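Local coordinates for heterokaryon incompatibility protein S (Podospora anserina, PDB 2WVO), which mediates heterokaryon incompatibility, a non-self recognition process, by triggering a lethal reaction when it meets the prion form of het-s in fused cells, at residues L88-S93 with L156-D161; L45-V50 with T198-A203; F5-G10 with A15-N20; K119-A124 with D193-T198. All coordinates share one frame; numbering follows the deposited sequence.

Contact 1. Residues L88-S93 with L156-D161; sequences LLLFES and LEKIVD
Leu-90 and Phe-91 face Lys-158 and Ile-159 across an antiparallel helix pair in the largely helical core of the HeLo domain, where helix 75-104 runs beside helix 153-172. Over these turns the axes come within 10.5 Å and lie 173° apart, and Leu-90 and Ile-159 stand abreast. Leu-90 has its CG swung anti to the backbone N (chi1 -169°), which carries its two methyls toward helix 153-172. CD1 rests against the aliphatic stem of Lys-158, 4.3 Å from CG, while CD2 meets backbone, 4.2 Å from the carbonyl O of Ile-159. From the next residue, the far end of the Phe-91 ring reaches the branch methyl of Ile-159, CZ to CG2 4.3 Å, at an oblique tilt. That ring also makes an edge-to-face stack with Phe-25 and packs on Trp-148. Beside the contact lies the dimer partner: Ser-93 OG hydrogen-bonds to Glu-86 OE1 of the second subunit, and Lys-158 packs on Gln-162 of that chain. Between the two segments hydrocarbon meets hydrocarbon and the backbone carbonyls of Lys-158 and Ile-159, so the pair is probably held by dispersion and partial exclusion of water.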
loop_
_atom_site.group_PDB
_atom_site.type_symbol
_atom_site.label_atom_id
_atom_site.label_comp_id
_atom_site.label_asym_id
_atom_site.label_seq_id
_atom_site.Cartn_x
_atom_site.Cartn_y
_atom_site.Cartn_z
ATOM N N LEU A 88 -8.057 -6.199 0.436
ATOM C CA LEU A 88 -8.110 -6.778 -0.900
ATOM C C LEU A 88 -7.186 -6.041 -1.892
ATOM O O LEU A 88 -6.518 -6.673 -2.721
ATOM C CB LEU A 88 -9.557 -6.753 -1.390
ATOM C CG LEU A 88 -10.496 -7.966 -1.537
ATOM C CD1 LEU A 88 -9.958 -9.344 -1.158
ATOM C CD2 LEU A 88 -11.848 -7.694 -0.905
ATOM N N LEU A 89 -7.166 -4.712 -1.800
ATOM C CA LEU A 89 -6.282 -3.853 -2.591
ATOM C C LEU A 89 -4.808 -4.109 -2.313
ATOM O O LEU A 89 -3.958 -3.989 -3.196
ATOM C CB LEU A 89 -6.625 -2.383 -2.337
ATOM C CG LEU A 89 -7.506 -1.634 -3.361
ATOM C CD1 LEU A 89 -8.369 -2.518 -4.254
ATOM C CD2 LEU A 89 -8.350 -0.575 -2.679
ATOM N N LEU A 90 -4.534 -4.483 -1.076
ATOM C CA LEU A 90 -3.220 -4.901 -0.612
ATOM C C LEU A 90 -2.749 -6.198 -1.285
ATOM O O LEU A 90 -1.592 -6.321 -1.685
ATOM C CB LEU A 90 -3.322 -5.075 0.905
ATOM C CG LEU A 90 -2.187 -5.265 1.879
ATOM C CD1 LEU A 90 -1.222 -4.061 1.826
ATOM C CD2 LEU A 90 -2.776 -5.430 3.287
ATOM N N PHE A 91 -3.647 -7.169 -1.405
ATOM C CA PHE A 91 -3.347 -8.401 -2.135
ATOM C C PHE A 91 -3.199 -8.152 -3.638
ATOM O O PHE A 91 -2.358 -8.752 -4.284
ATOM C CB PHE A 91 -4.422 -9.470 -1.869
ATOM C CG PHE A 91 -4.203 -10.248 -0.595
ATOM C CD1 PHE A 91 -4.946 -9.967 0.546
ATOM C CD2 PHE A 91 -3.244 -11.263 -0.536
ATOM C CE1 PHE A 91 -4.748 -10.694 1.727
ATOM C CE2 PHE A 91 -3.044 -11.984 0.638
ATOM C CZ PHE A 91 -3.798 -11.696 1.772
ATOM N N GLU A 92 -4.029 -7.271 -4.182
ATOM C CA GLU A 92 -3.968 -6.905 -5.582
ATOM C C GLU A 92 -2.580 -6.343 -5.938
ATOM O O GLU A 92 -1.945 -6.752 -6.922
ATOM C CB GLU A 92 -5.076 -5.885 -5.899
ATOM C CG GLU A 92 -5.038 -5.304 -7.337
ATOM C CD GLU A 92 -5.252 -6.356 -8.439
ATOM O OE1 GLU A 92 -5.804 -7.449 -8.152
ATOM O OE2 GLU A 92 -4.890 -6.070 -9.609
ATOM N N SER A 93 -2.133 -5.401 -5.118
ATOM C CA SER A 93 -0.855 -4.719 -5.291
ATOM C C SER A 93 0.351 -5.652 -5.071
ATOM O O SER A 93 1.348 -5.564 -5.782
ATOM C CB SER A 93 -0.834 -3.479 -4.385
ATOM O OG SER A 93 0.466 -3.225 -3.912
ATOM N N LEU A 156 6.056 -9.547 1.971
ATOM C CA LEU A 156 5.421 -10.326 3.041
ATOM C C LEU A 156 5.158 -9.477 4.298
ATOM O O LEU A 156 4.035 -9.481 4.813
ATOM C CB LEU A 156 6.333 -11.520 3.384
ATOM C CG LEU A 156 6.063 -12.711 4.331
ATOM C CD1 LEU A 156 5.346 -12.378 5.640
ATOM C CD2 LEU A 156 5.406 -13.881 3.627
ATOM N N GLU A 157 6.194 -8.775 4.782
ATOM C CA GLU A 157 6.086 -7.832 5.913
ATOM C C GLU A 157 4.917 -6.862 5.713
ATOM O O GLU A 157 4.081 -6.701 6.591
ATOM C CB GLU A 157 7.396 -7.035 6.119
ATOM C CG GLU A 157 8.604 -7.840 6.609
ATOM C CD GLU A 157 9.885 -6.988 6.861
ATOM O OE1 GLU A 157 10.453 -6.390 5.914
ATOM O OE2 GLU A 157 10.348 -6.942 8.022
ATOM N N LYS A 158 4.858 -6.237 4.538
ATOM C CA LYS A 158 3.794 -5.293 4.180
ATOM C C LYS A 158 2.387 -5.883 4.322
ATOM O O LYS A 158 1.495 -5.244 4.897
ATOM C CB LYS A 158 4.034 -4.765 2.757
ATOM C CG LYS A 158 3.071 -3.688 2.259
ATOM C CD LYS A 158 3.787 -2.742 1.276
ATOM C CE LYS A 158 3.959 -3.366 -0.108
ATOM N NZ LYS A 158 4.910 -2.609 -0.965
ATOM N N ILE A 159 2.182 -7.101 3.823
ATOM C CA ILE A 159 0.887 -7.771 3.992
ATOM C C ILE A 159 0.576 -8.066 5.461
ATOM O O ILE A 159 -0.463 -7.686 5.993
ATOM C CB ILE A 159 0.809 -9.082 3.169
ATOM C CG1 ILE A 159 0.667 -8.754 1.680
ATOM C CG2 ILE A 159 -0.370 -9.989 3.648
ATOM C CD1 ILE A 159 0.971 -9.936 0.774
ATOM N N VAL A 160 1.513 -8.750 6.100
ATOM C CA VAL A 160 1.358 -9.213 7.459
ATOM C C VAL A 160 1.191 -8.035 8.437
ATOM O O VAL A 160 0.317 -8.070 9.300
ATOM C CB VAL A 160 2.517 -10.200 7.777
ATOM C CG1 VAL A 160 2.931 -10.177 9.210
ATOM C CG2 VAL A 160 2.115 -11.602 7.314
ATOM N N ASP A 161 1.984 -6.976 8.254
ATOM C CA ASP A 161 1.916 -5.805 9.125
ATOM C C ASP A 161 0.632 -5.010 8.891
ATOM O O ASP A 161 -0.043 -4.612 9.846
ATOM C CB ASP A 161 3.169 -4.920 8.976
ATOM C CG ASP A 161 4.436 -5.596 9.507
ATOM O OD1 ASP A 161 4.320 -6.417 10.444
ATOM O OD2 ASP A 161 5.557 -5.308 9.016
#

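Contact 2. Residues L45-V50 with T198-A203; sequences LDIAKV and TILKDA
Ile-47 meets Leu-200 and Ala-203 through a single methyl. Its CD1 lies 3.8 Å from the CB of Ala-203 and equally near the carbonyl carbon of that residue, so it settles against both the small side chain and the bare backbone beside it, in ordinary van der Waals contact. From the preceding turn Leu-200 adds its CD2, 4.2 Å from the same Ile-47 CD1, and its carbonyl O stands at a similar distance. The methyl therefore sits on the last turns of helix 194-204, touching residues three apart. What carries it there is the extended chain of Ile-47: CG1 is anti to the carbonyl carbon (chi1 -75°), and the next torsion, near 158°, stretches CD1 on away from helix 38-59.

Further out, Met-211 of helix 209-218 packs on both Ile-47 and Leu-200, and Ile-207 presses on Ile-47 as well. Asp-202 forms a salt bridge with Arg-40, tying helix 194-204 to helix 38-59 a second time, and neighbouring Asp-46 hydrogen-bonds to His-126 and Gln-42. The apolar cluster is thus buried between helices, while one salt bridge and the hydrogen bonds of Asp-46 lie around it. With no hydrogen bond between the segments, the hold probably rests on the van der Waals fit of one methyl against Ala-203, Leu-200 and their backbone.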
loop_
_atom_site.group_PDB
_atom_site.type_symbol
_atom_site.label_atom_id
_atom_site.label_comp_id
_atom_site.label_asym_id
_atom_site.label_seq_id
_atom_site.Cartn_x
_atom_site.Cartn_y
_atom_site.Cartn_z
ATOM N N LEU A 45 1.951 -15.228 7.996
ATOM C CA LEU A 45 0.852 -15.181 7.028
ATOM C C LEU A 45 -0.369 -15.913 7.612
ATOM O O LEU A 45 -1.482 -15.378 7.634
ATOM C CB LEU A 45 1.312 -15.847 5.728
ATOM C CG LEU A 45 1.275 -15.177 4.348
ATOM C CD1 LEU A 45 1.429 -13.646 4.354
ATOM C CD2 LEU A 45 2.345 -15.816 3.452
ATOM N N ASP A 46 -0.136 -17.133 8.107
ATOM C CA ASP A 46 -1.161 -17.927 8.781
ATOM C C ASP A 46 -1.779 -17.163 9.945
ATOM O O ASP A 46 -2.983 -17.251 10.171
ATOM C CB ASP A 46 -0.584 -19.241 9.325
ATOM C CG ASP A 46 -0.078 -20.175 8.240
ATOM O OD1 ASP A 46 0.646 -21.131 8.610
ATOM O OD2 ASP A 46 -0.376 -19.972 7.033
ATOM N N ILE A 47 -0.949 -16.444 10.700
ATOM C CA ILE A 47 -1.435 -15.707 11.875
ATOM C C ILE A 47 -2.301 -14.497 11.491
ATOM O O ILE A 47 -3.303 -14.208 12.160
ATOM C CB ILE A 47 -0.268 -15.313 12.837
ATOM C CG1 ILE A 47 0.205 -16.542 13.613
ATOM C CG2 ILE A 47 -0.682 -14.215 13.819
ATOM C CD1 ILE A 47 1.614 -16.414 14.159
ATOM N N ALA A 48 -1.894 -13.803 10.425
ATOM C CA ALA A 48 -2.645 -12.682 9.855
ATOM C C ALA A 48 -4.030 -13.135 9.416
ATOM O O ALA A 48 -5.018 -12.435 9.645
ATOM C CB ALA A 48 -1.871 -12.050 8.672
ATOM N N LYS A 49 -4.090 -14.316 8.804
ATOM C CA LYS A 49 -5.346 -14.962 8.425
ATOM C C LYS A 49 -6.228 -15.307 9.638
ATOM O O LYS A 49 -7.430 -14.996 9.649
ATOM C CB LYS A 49 -5.046 -16.220 7.609
ATOM C CG LYS A 49 -6.247 -16.829 6.907
ATOM C CD LYS A 49 -5.845 -18.158 6.275
ATOM C CE LYS A 49 -6.930 -18.699 5.371
ATOM N NZ LYS A 49 -6.423 -19.845 4.559
ATOM N N VAL A 50 -5.634 -15.960 10.640
ATOM C CA VAL A 50 -6.334 -16.332 11.878
ATOM C C VAL A 50 -6.949 -15.116 12.569
ATOM O O VAL A 50 -8.063 -15.161 13.077
ATOM C CB VAL A 50 -5.374 -17.058 12.880
ATOM C CG1 VAL A 50 -5.968 -17.089 14.292
ATOM C CG2 VAL A 50 -5.046 -18.458 12.396
ATOM N N THR A 198 6.687 -21.711 21.547
ATOM C CA THR A 198 7.758 -20.722 21.466
ATOM C C THR A 198 7.894 -20.210 20.040
ATOM O O THR A 198 8.133 -19.020 19.818
ATOM C CB THR A 198 9.086 -21.340 21.965
ATOM O OG1 THR A 198 8.890 -21.839 23.296
ATOM C CG2 THR A 198 10.238 -20.323 21.956
ATOM N N ILE A 199 7.729 -21.123 19.084
ATOM C CA ILE A 199 7.718 -20.790 17.662
ATOM C C ILE A 199 6.492 -19.913 17.319
ATOM O O ILE A 199 6.625 -18.922 16.597
ATOM C CB ILE A 199 7.783 -22.073 16.770
ATOM C CG1 ILE A 199 9.090 -22.858 17.001
ATOM C CG2 ILE A 199 7.620 -21.730 15.302
ATOM C CD1 ILE A 199 10.392 -22.127 16.619
ATOM N N LEU A 200 5.324 -20.270 17.864
ATOM C CA LEU A 200 4.100 -19.474 17.708
ATOM C C LEU A 200 4.222 -18.058 18.264
ATOM O O LEU A 200 3.857 -17.095 17.586
ATOM C CB LEU A 200 2.899 -20.152 18.378
ATOM C CG LEU A 200 1.752 -20.781 17.581
ATOM C CD1 LEU A 200 0.589 -21.022 18.524
ATOM C CD2 LEU A 200 1.288 -19.953 16.364
ATOM N N LYS A 201 4.701 -17.938 19.502
ATOM C CA LYS A 201 4.844 -16.637 20.156
ATOM C C LYS A 201 5.823 -15.713 19.425
ATOM O O LYS A 201 5.611 -14.497 19.367
ATOM C CB LYS A 201 5.268 -16.798 21.618
ATOM C CG LYS A 201 5.359 -15.479 22.368
ATOM C CD LYS A 201 5.788 -15.668 23.801
ATOM C CE LYS A 201 5.854 -14.328 24.523
ATOM N NZ LYS A 201 7.026 -13.494 24.128
ATOM N N ASP A 202 6.889 -16.296 18.875
ATOM C CA ASP A 202 7.881 -15.539 18.120
ATOM C C ASP A 202 7.309 -15.012 16.810
ATOM O O ASP A 202 7.578 -13.869 16.431
ATOM C CB ASP A 202 9.136 -16.386 17.862
ATOM C CG ASP A 202 9.998 -15.832 16.735
ATOM O OD1 ASP A 202 10.965 -15.103 17.040
ATOM O OD2 ASP A 202 9.704 -16.115 15.547
ATOM N N ALA A 203 6.538 -15.852 16.122
ATOM C CA ALA A 203 5.884 -15.471 14.864
ATOM C C ALA A 203 4.735 -14.471 15.085
ATOM O O ALA A 203 4.499 -13.588 14.252
ATOM C CB ALA A 203 5.396 -16.716 14.113
#

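Contact 3. Residues F5-G10 with A15-N20; sequences FEIVAG and AGLFNN
Ile-7, Leu-17 and Asn-20 carry this contact, in which helix 3-9 folds back on helix 14-23 with local axes 10.6 Å apart and 173° between their directions. Ile-7 is the centre of it and lies obliquely over Asn-20. Its CD1 comes 3.6 Å from Asn-20 OD1, and its CG2 lies 3.9 Å from the amide carbon CG, so the hydrocarbon blankets the amide. The same CG2 also touches Leu-17, whose CD2 is 4.1 Å away; Leu-17 folds its end toward helix 3-9 and brushes the backbone of Val-8 too.

A polar side chain can lie under this apolar lid because both ends of its amide are engaged. Asn-20 has CG anti to the carbonyl carbon (chi1 -81°), which curls the amide back along its own helix, and ND2 gives a 2.7 Å hydrogen bond to Gly-16 O, one turn earlier. That oxygen also takes the helical N-H of Asn-20, the two donors arriving from opposite faces of its plane. Asn-20 OD1, meanwhile, accepts from Lys-145 NZ, so the rotation of the amide is fixed from both sides.

Leu-88 of helix 75-104 closes over Ile-7, Val-8 and Leu-17, and Phe-5 stacks on Phe-5 of the second subunit. With only four residues between the segments, this is an antiparallel helical hairpin at the N-terminus of the HeLo domain, whose first helix meets the second subunit.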
loop_
_atom_site.group_PDB
_atom_site.type_symbol
_atom_site.label_atom_id
_atom_site.label_comp_id
_atom_site.label_asym_id
_atom_site.label_seq_id
_atom_site.Cartn_x
_atom_site.Cartn_y
_atom_site.Cartn_z
ATOM N N PHE A 5 -8.984 -7.127 -7.198
ATOM C CA PHE A 5 -9.529 -5.948 -7.883
ATOM C C PHE A 5 -10.969 -6.156 -8.391
ATOM O O PHE A 5 -11.826 -5.294 -8.195
ATOM C CB PHE A 5 -8.600 -5.542 -9.047
ATOM C CG PHE A 5 -8.914 -4.192 -9.652
ATOM C CD1 PHE A 5 -8.273 -3.042 -9.190
ATOM C CD2 PHE A 5 -9.857 -4.067 -10.682
ATOM C CE1 PHE A 5 -8.557 -1.789 -9.746
ATOM C CE2 PHE A 5 -10.152 -2.817 -11.234
ATOM C CZ PHE A 5 -9.498 -1.681 -10.771
ATOM N N GLU A 6 -11.219 -7.293 -9.040
ATOM C CA GLU A 6 -12.555 -7.647 -9.546
ATOM C C GLU A 6 -13.592 -7.714 -8.427
ATOM O O GLU A 6 -14.693 -7.187 -8.555
ATOM C CB GLU A 6 -12.539 -9.015 -10.239
ATOM C CG GLU A 6 -11.894 -9.094 -11.597
ATOM C CD GLU A 6 -11.980 -10.520 -12.140
ATOM O OE1 GLU A 6 -13.124 -10.977 -12.437
ATOM O OE2 GLU A 6 -10.912 -11.190 -12.233
ATOM N N ILE A 7 -13.226 -8.395 -7.345
ATOM C CA ILE A 7 -14.058 -8.501 -6.135
ATOM C C ILE A 7 -14.443 -7.131 -5.564
ATOM O O ILE A 7 -15.629 -6.876 -5.318
ATOM C CB ILE A 7 -13.367 -9.376 -5.057
ATOM C CG1 ILE A 7 -13.263 -10.819 -5.566
ATOM C CG2 ILE A 7 -14.105 -9.292 -3.699
ATOM C CD1 ILE A 7 -11.941 -11.475 -5.232
ATOM N N VAL A 8 -13.452 -6.251 -5.391
ATOM C CA VAL A 8 -13.706 -4.879 -4.917
ATOM C C VAL A 8 -14.596 -4.069 -5.883
ATOM O O VAL A 8 -15.378 -3.213 -5.447
ATOM C CB VAL A 8 -12.390 -4.105 -4.638
ATOM C CG1 VAL A 8 -12.678 -2.661 -4.185
ATOM C CG2 VAL A 8 -11.545 -4.833 -3.596
ATOM N N ALA A 9 -14.465 -4.345 -7.185
ATOM C CA ALA A 9 -15.290 -3.718 -8.221
ATOM C C ALA A 9 -16.762 -4.168 -8.191
ATOM O O ALA A 9 -17.611 -3.532 -8.820
ATOM C CB ALA A 9 -14.685 -3.969 -9.614
ATOM N N GLY A 10 -17.064 -5.244 -7.458
ATOM C CA GLY A 10 -18.426 -5.804 -7.404
ATOM C C GLY A 10 -19.385 -5.117 -6.441
ATOM O O GLY A 10 -19.208 -3.941 -6.108
ATOM N N ALA A 15 -19.497 -8.932 4.653
ATOM C CA ALA A 15 -19.308 -10.385 4.792
ATOM C C ALA A 15 -18.662 -11.027 3.568
ATOM O O ALA A 15 -17.716 -11.791 3.714
ATOM C CB ALA A 15 -20.650 -11.098 5.140
ATOM N N GLY A 16 -19.183 -10.728 2.373
ATOM C CA GLY A 16 -18.636 -11.262 1.124
ATOM C C GLY A 16 -17.206 -10.791 0.863
ATOM O O GLY A 16 -16.371 -11.545 0.356
ATOM N N LEU A 17 -16.942 -9.526 1.180
ATOM C CA LEU A 17 -15.614 -8.934 1.041
ATOM C C LEU A 17 -14.606 -9.573 2.004
ATOM O O LEU A 17 -13.496 -9.931 1.603
ATOM C CB LEU A 17 -15.692 -7.413 1.240
ATOM C CG LEU A 17 -16.314 -6.606 0.087
ATOM C CD1 LEU A 17 -16.870 -5.254 0.580
ATOM C CD2 LEU A 17 -15.324 -6.426 -1.082
ATOM N N PHE A 18 -15.033 -9.726 3.256
ATOM C CA PHE A 18 -14.291 -10.390 4.323
ATOM C C PHE A 18 -13.924 -11.832 3.982
ATOM O O PHE A 18 -12.781 -12.252 4.186
ATOM C CB PHE A 18 -15.115 -10.340 5.632
ATOM C CG PHE A 18 -14.581 -11.232 6.731
ATOM C CD1 PHE A 18 -13.576 -10.787 7.581
ATOM C CD2 PHE A 18 -15.074 -12.525 6.899
ATOM C CE1 PHE A 18 -13.071 -11.612 8.565
ATOM C CE2 PHE A 18 -14.576 -13.348 7.880
ATOM C CZ PHE A 18 -13.568 -12.886 8.717
ATOM N N ASN A 19 -14.893 -12.596 3.491
ATOM C CA ASN A 19 -14.673 -13.987 3.124
ATOM C C ASN A 19 -13.705 -14.141 1.957
ATOM O O ASN A 19 -12.925 -15.094 1.911
ATOM C CB ASN A 19 -16.001 -14.690 2.806
ATOM C CG ASN A 19 -16.851 -14.929 4.044
ATOM O OD1 ASN A 19 -16.349 -15.032 5.175
ATOM N ND2 ASN A 19 -18.142 -15.038 3.832
ATOM N N ASN A 20 -13.762 -13.208 1.015
ATOM C CA ASN A 20 -12.731 -13.107 -0.014
ATOM C C ASN A 20 -11.332 -12.741 0.506
ATOM O O ASN A 20 -10.362 -13.318 0.057
ATOM C CB ASN A 20 -13.179 -12.158 -1.121
ATOM C CG ASN A 20 -14.119 -12.829 -2.103
ATOM O OD1 ASN A 20 -13.683 -13.617 -2.967
ATOM N ND2 ASN A 20 -15.417 -12.527 -1.985
#

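Contact 4. Residues K119-A124 with D193-T198; sequences KPIGRA and DEASLT
Ile-121 and Ser-196 bring their CA atoms to 6.2 Å of each other where the first turns of two helices, 120-136 and 194-204, meet. Each helix starts at an N-cap position, Lys-119 for one and Asp-193 for the other, so this is a packing of helix N-termini at the periphery of the HeLo domain. Ile-121 does nearly all the reaching. Its CD1 presses on the CB of Ala-195, 3.7 Å away, while the inner part of the side chain leans on Ser-196: CG2 is 3.9 Å and CG1 4.1 Å from Ser-196 OG. The branched side chain thus lies over the small pair Ala-195 and Ser-196. Ile-199, one turn on, packs against Ile-121 and Lys-119 as well. Ile-121 also touches a crystal neighbour, so its outer pose may owe something to the lattice.

The hydroxyl beside Ile-121 is also hydrogen-bonded to Asp-193. With OG anti to the carbonyl carbon (chi1 -72°), Ser-196 turns back to its N-cap residue, and Asp-193 OD1 accepts twice from it: Ser-196 N gives the capping bond, 3.2 Å, from above the carboxylate plane, and Ser-196 OG donates at 3.0 Å on the syn side.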
loop_
_atom_site.group_PDB
_atom_site.type_symbol
_atom_site.label_atom_id
_atom_site.label_comp_id
_atom_site.label_asym_id
_atom_site.label_seq_id
_atom_site.Cartn_x
_atom_site.Cartn_y
_atom_site.Cartn_z
ATOM N N LYS A 119 10.074 -27.376 8.375
ATOM C CA LYS A 119 10.468 -28.208 9.529
ATOM C C LYS A 119 9.212 -28.915 10.065
ATOM O O LYS A 119 8.105 -28.437 9.828
ATOM C CB LYS A 119 11.058 -27.317 10.640
ATOM C CG LYS A 119 9.976 -26.614 11.529
ATOM C CD LYS A 119 10.520 -25.628 12.574
ATOM C CE LYS A 119 10.827 -24.269 11.957
ATOM N NZ LYS A 119 11.205 -23.209 12.920
ATOM N N PRO A 120 9.371 -30.041 10.795
ATOM C CA PRO A 120 8.172 -30.733 11.293
ATOM C C PRO A 120 7.302 -29.902 12.252
ATOM O O PRO A 120 6.074 -30.054 12.253
ATOM C CB PRO A 120 8.749 -31.958 12.025
ATOM C CG PRO A 120 10.113 -32.137 11.463
ATOM C CD PRO A 120 10.603 -30.750 11.192
ATOM N N ILE A 121 7.931 -29.046 13.055
ATOM C CA ILE A 121 7.218 -28.254 14.059
ATOM C C ILE A 121 6.485 -27.066 13.442
ATOM O O ILE A 121 5.339 -26.781 13.795
ATOM C CB ILE A 121 8.147 -27.852 15.233
ATOM C CG1 ILE A 121 8.064 -28.930 16.322
ATOM C CG2 ILE A 121 7.772 -26.476 15.800
ATOM C CD1 ILE A 121 9.209 -28.954 17.281
ATOM N N GLY A 122 7.147 -26.386 12.509
ATOM C CA GLY A 122 6.517 -25.348 11.713
ATOM C C GLY A 122 5.408 -25.937 10.862
ATOM O O GLY A 122 4.342 -25.351 10.749
ATOM N N ARG A 123 5.667 -27.103 10.272
ATOM C CA ARG A 123 4.694 -27.811 9.435
ATOM C C ARG A 123 3.403 -28.103 10.205
ATOM O O ARG A 123 2.311 -27.906 9.672
ATOM C CB ARG A 123 5.319 -29.110 8.887
ATOM C CG ARG A 123 4.447 -29.955 7.952
ATOM C CD ARG A 123 4.363 -29.362 6.544
ATOM N NE ARG A 123 3.367 -30.024 5.697
ATOM C CZ ARG A 123 2.081 -29.675 5.623
ATOM N NH1 ARG A 123 1.599 -28.670 6.352
ATOM N NH2 ARG A 123 1.263 -30.341 4.816
ATOM N N ALA A 124 3.547 -28.559 11.455
ATOM C CA ALA A 124 2.419 -28.936 12.314
ATOM C C ALA A 124 1.591 -27.745 12.808
ATOM O O ALA A 124 0.359 -27.831 12.884
ATOM C CB ALA A 124 2.900 -29.783 13.495
ATOM N N ASP A 193 3.218 -28.778 23.750
ATOM C CA ASP A 193 4.682 -28.742 23.834
ATOM C C ASP A 193 5.242 -27.315 23.750
ATOM O O ASP A 193 4.743 -26.489 22.980
ATOM C CB ASP A 193 5.302 -29.628 22.747
ATOM C CG ASP A 193 4.932 -29.180 21.340
ATOM O OD1 ASP A 193 5.857 -28.958 20.525
ATOM O OD2 ASP A 193 3.721 -29.043 21.054
ATOM N N GLU A 194 6.280 -27.046 24.546
ATOM C CA GLU A 194 6.927 -25.727 24.598
ATOM C C GLU A 194 7.528 -25.294 23.251
ATOM O O GLU A 194 7.502 -24.076 22.906
ATOM C CB GLU A 194 8.029 -25.727 25.666
ATOM C CG GLU A 194 8.655 -24.329 25.959
ATOM C CD GLU A 194 9.711 -24.541 27.175
ATOM O OE1 GLU A 194 10.902 -23.995 27.026
ATOM O OE2 GLU A 194 9.352 -25.248 28.280
ATOM N N ALA A 195 8.099 -26.302 22.544
ATOM C CA ALA A 195 8.761 -26.062 21.270
ATOM C C ALA A 195 7.824 -25.346 20.298
ATOM O O ALA A 195 8.197 -24.331 19.709
ATOM C CB ALA A 195 9.249 -27.376 20.679
ATOM N N SER A 196 6.600 -25.864 20.171
ATOM C CA SER A 196 5.590 -25.289 19.288
ATOM C C SER A 196 5.068 -23.940 19.778
ATOM O O SER A 196 4.841 -23.035 18.981
ATOM C CB SER A 196 4.446 -26.280 19.076
ATOM O OG SER A 196 4.871 -27.353 18.253
ATOM N N LEU A 197 4.906 -23.809 21.091
ATOM C CA LEU A 197 4.422 -22.569 21.699
ATOM C C LEU A 197 5.393 -21.398 21.521
ATOM O O LEU A 197 4.974 -20.250 21.349
ATOM C CB LEU A 197 4.120 -22.792 23.181
ATOM C CG LEU A 197 2.866 -23.598 23.556
ATOM C CD1 LEU A 197 2.905 -23.990 25.023
ATOM C CD2 LEU A 197 1.570 -22.830 23.233
ATOM N N THR A 198 6.687 -21.711 21.547
ATOM C CA THR A 198 7.758 -20.722 21.466
ATOM C C THR A 198 7.894 -20.210 20.040
ATOM O O THR A 198 8.133 -19.020 19.818
ATOM C CB THR A 198 9.086 -21.340 21.965
ATOM O OG1 THR A 198 8.890 -21.839 23.296
ATOM C CG2 THR A 198 10.238 -20.323 21.956
#

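In the fold
Along the chain contact 3 comes first and closes before the others open; the loop closed by contact 2 then encloses both contact 1 and contact 4, whose segments alternate. In space contact 1 sits between its neighbours, with centres about 15 Å from contact 3 and about 16 Å from contact 2. Leu-88 links it to the N-terminal hairpin, and Leu-45 of contact 2 packs on its Leu-156, Ile-159 and Val-160. Contacts 2 and 4 share helix 194-204 and Thr-198, their centres about 11 Å apart. Contacts 3 and 4, about 34 Å between centres, lie on opposite sides of the chain's centre. Contacts 1 and 3 adjoin the second subunit, so the row starts at the dimer side.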